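Oxidoreductase, NAD-binding/iron-sulfur cluster-binding protein (Nitratireductor pacificus pht-3B, PDB 6ZXU) probably catalyses catabolic reductive dehalogenation, using a cobalamin cofactor together with two 4Fe-4S clusters. Local coordinates at residues Pro42-Arg47 with Ile266-Arg270. Residues are numbered along the deposited sequence; the frame is centred on the assembly and turned at random.
Sequences PLALER and IDGTR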
ATOM      1  N   PRO A  42       8.228   3.829  14.800  1.00 17.25           N
ATOM      2  CA  PRO A  42       7.463   2.952  15.700  1.00 17.20           C
ATOM      3  C   PRO A  42       8.239   2.370  16.860  1.00 17.81           C
ATOM      4  O   PRO A  42       7.612   1.812  17.743  1.00 19.23           O
ATOM      5  CB  PRO A  42       7.003   1.874  14.750  1.00 19.27           C
ATOM      6  CG  PRO A  42       8.109   1.731  13.766  1.00 21.23           C
ATOM      7  CD  PRO A  42       8.654   3.122  13.572  1.00 17.72           C
ATOM      8  N   LEU A  43       9.560   2.539  16.931  1.00 16.84           N
ATOM      9  CA  LEU A  43      10.372   2.055  17.988  1.00 17.12           C
ATOM     10  C   LEU A  43      10.834   3.218  18.886  1.00 19.03           C
ATOM     11  O   LEU A  43      10.995   4.359  18.427  1.00 17.13           O
ATOM     12  CB  LEU A  43      11.613   1.287  17.414  1.00 16.11           C
ATOM     13  CG  LEU A  43      11.285   0.080  16.545  1.00 17.40           C
ATOM     14  CD1 LEU A  43      12.563  -0.368  15.865  1.00 20.27           C
ATOM     15  CD2 LEU A  43      10.711  -1.081  17.387  1.00 15.98           C
ATOM     16  N   ALA A  44      11.084   2.895  20.143  1.00 17.20           N
ATOM     17  CA  ALA A  44      11.474   3.914  21.161  1.00 18.59           C
ATOM     18  C   ALA A  44      12.998   4.168  21.109  1.00 17.75           C
ATOM     19  O   ALA A  44      13.694   4.078  22.121  1.00 19.07           O
ATOM     20  CB  ALA A  44      11.044   3.495  22.583  1.00 21.02           C
ATOM     21  N   LEU A  45      13.474   4.588  19.947  1.00 17.23           N
ATOM     22  CA  LEU A  45      14.888   4.850  19.721  1.00 18.64           C
ATOM     23  C   LEU A  45      15.401   6.019  20.593  1.00 19.20           C
ATOM     24  O   LEU A  45      16.540   6.042  21.015  1.00 22.19           O
ATOM     25  CB  LEU A  45      15.156   5.143  18.254  1.00 19.40           C
ATOM     26  CG  LEU A  45      14.742   4.059  17.242  1.00 17.24           C
ATOM     27  CD1 LEU A  45      15.116   4.462  15.816  1.00 21.94           C
ATOM     28  CD2 LEU A  45      15.285   2.726  17.613  1.00 18.30           C
ATOM     29  N   GLU A  46      14.555   6.963  20.868  1.00 20.66           N
ATOM     30  CA  GLU A  46      14.915   8.080  21.688  1.00 20.73           C
ATOM     31  C   GLU A  46      15.142   7.735  23.149  1.00 21.91           C
ATOM     32  O   GLU A  46      15.550   8.597  23.929  1.00 24.61           O
ATOM     33  CB  GLU A  46      13.870   9.215  21.539  1.00 21.60           C
ATOM     34  CG  GLU A  46      12.552   9.000  22.317  1.00 23.65           C
ATOM     35  CD  GLU A  46      11.497   8.056  21.626  1.00 24.11           C
ATOM     36  OE1 GLU A  46      11.783   7.458  20.541  1.00 22.35           O
ATOM     37  OE2 GLU A  46      10.398   7.894  22.215  1.00 26.26           O
ATOM     38  N   ARG A  47      14.884   6.507  23.575  1.00 20.58           N
ATOM     39  CA  ARG A  47      15.144   6.093  24.949  1.00 20.31           C
ATOM     40  C   ARG A  47      16.376   5.226  25.062  1.00 20.03           C
ATOM     41  O   ARG A  47      16.626   4.666  26.126  1.00 24.18           O
ATOM     42  CB  ARG A  47      13.891   5.349  25.489  1.00 20.56           C
ATOM     43  CG  ARG A  47      12.720   6.282  25.666  1.00 23.90           C
ATOM     44  CD  ARG A  47      11.580   5.549  26.347  1.00 26.62           C
ATOM     45  NE  ARG A  47      10.440   6.432  26.587  1.00 25.96           N
ATOM     46  CZ  ARG A  47      10.174   7.022  27.745  1.00 27.10           C
ATOM     47  NH1 ARG A  47      10.967   6.869  28.790  1.00 29.15           N
ATOM     48  NH2 ARG A  47       9.091   7.797  27.857  1.00 28.63           N
ATOM     49  N   ILE A 266       4.862   3.073  26.172  1.00 23.51           N
ATOM     50  CA  ILE A 266       4.022   4.113  26.793  1.00 23.85           C
ATOM     51  C   ILE A 266       3.720   5.272  25.842  1.00 23.31           C
ATOM     52  O   ILE A 266       2.651   5.927  25.934  1.00 22.74           O
ATOM     53  CB  ILE A 266       4.656   4.577  28.142  1.00 25.67           C
ATOM     54  CG1 ILE A 266       3.616   5.316  28.974  1.00 32.09           C
ATOM     55  CG2 ILE A 266       5.881   5.498  28.012  1.00 27.92           C
ATOM     56  CD1 ILE A 266       2.612   4.389  29.663  1.00 40.45           C
ATOM     57  N   ASP A 267       4.681   5.571  24.983  1.00 21.60           N
ATOM     58  CA  ASP A 267       4.536   6.695  24.056  1.00 23.44           C
ATOM     59  C   ASP A 267       3.883   6.312  22.743  1.00 21.76           C
ATOM     60  O   ASP A 267       3.881   7.066  21.802  1.00 23.53           O
ATOM     61  CB  ASP A 267       5.933   7.335  23.819  1.00 27.09           C
ATOM     62  CG  ASP A 267       6.457   8.108  25.076  1.00 33.03           C
ATOM     63  OD1 ASP A 267       5.594   8.726  25.834  1.00 38.27           O
ATOM     64  OD2 ASP A 267       7.692   8.037  25.365  1.00 37.25           O
ATOM     65  N   GLY A 268       3.386   5.096  22.663  1.00 24.95           N
ATOM     66  CA  GLY A 268       2.709   4.606  21.468  1.00 22.01           C
ATOM     67  C   GLY A 268       3.560   3.781  20.551  1.00 21.73           C
ATOM     68  O   GLY A 268       3.286   3.681  19.398  1.00 27.63           O
ATOM     69  N   THR A 269       4.626   3.229  21.068  1.00 21.09           N
ATOM     70  CA  THR A 269       5.587   2.520  20.312  1.00 19.17           C
ATOM     71  C   THR A 269       5.291   1.019  20.359  1.00 20.07           C
ATOM     72  O   THR A 269       4.480   0.578  21.172  1.00 18.45           O
ATOM     73  CB  THR A 269       7.016   2.878  20.839  1.00 21.51           C
ATOM     74  OG1 THR A 269       7.145   2.703  22.264  1.00 19.10           O
ATOM     75  CG2 THR A 269       7.346   4.309  20.490  1.00 20.59           C
ATOM     76  N   ARG A 270       6.027   0.241  19.586  1.00 20.22           N
ATOM     77  CA  ARG A 270       5.856  -1.200  19.528  1.00 22.48           C
ATOM     78  C   ARG A 270       6.166  -1.858  20.917  1.00 23.07           C
ATOM     79  O   ARG A 270       7.253  -1.693  21.447  1.00 20.74           O
ATOM     80  CB  ARG A 270       6.771  -1.781  18.507  1.00 23.77           C
ATOM     81  CG  ARG A 270       6.615  -3.249  18.262  1.00 26.60           C
ATOM     82  CD  ARG A 270       7.668  -3.706  17.226  1.00 33.78           C
ATOM     83  NE  ARG A 270       7.672  -5.150  17.071  1.00 36.47           N
ATOM     84  CZ  ARG A 270       6.807  -5.791  16.284  1.00 39.48           C
ATOM     85  NH1 ARG A 270       6.781  -7.129  16.240  1.00 34.68           N
ATOM     86  NH2 ARG A 270       5.928  -5.083  15.567  1.00 34.55           N
TER
HETATM   87  O   HOH W   1       8.975   6.374  24.011  1.00 30.22           O
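Asp267 OD2 is gripped by both Arg47 and a water. Arg47 NH2 donates to Asp267 OD2 over 2.9 Å at 167°. It meets the oxygen on its syn side but 25° out of the carboxylate plane, while OD2 stays almost within the guanidinium plane. Arg47 NE adds a weak bond to the same Asp267 OD2 at 3.4 Å, so this salt bridge is a fork on one oxygen. The arginine chain is extended from CG to NE, which carries the guanidinium edge to Asp267. A bridging water accepts from Arg47 NE and donates to both Asp267 OD2 and Glu46 OE2. Glu46 OE2 and Asp267 OD2 lie 4.2 Å apart; Glu46 OE2 also forms a salt bridge with Arg36.

At the other end the link is backbone: Arg270 N donates to Pro42 O over 2.9 Å. Thr269 CB packs against Pro42 O at 3.3 Å. Leu43 CD2 runs beside the aliphatic part of Arg270, 4.0 Å from Arg270 CD; the guanidinium of Arg270 forms salt bridges with Glu274 and Asp275. The contact thus ties an N-terminal loop to the connection between helices 260-264 and 274-278, away from the cofactors; Arg47, Arg36 and the shared water probably offset the carboxylates' mutual repulsion.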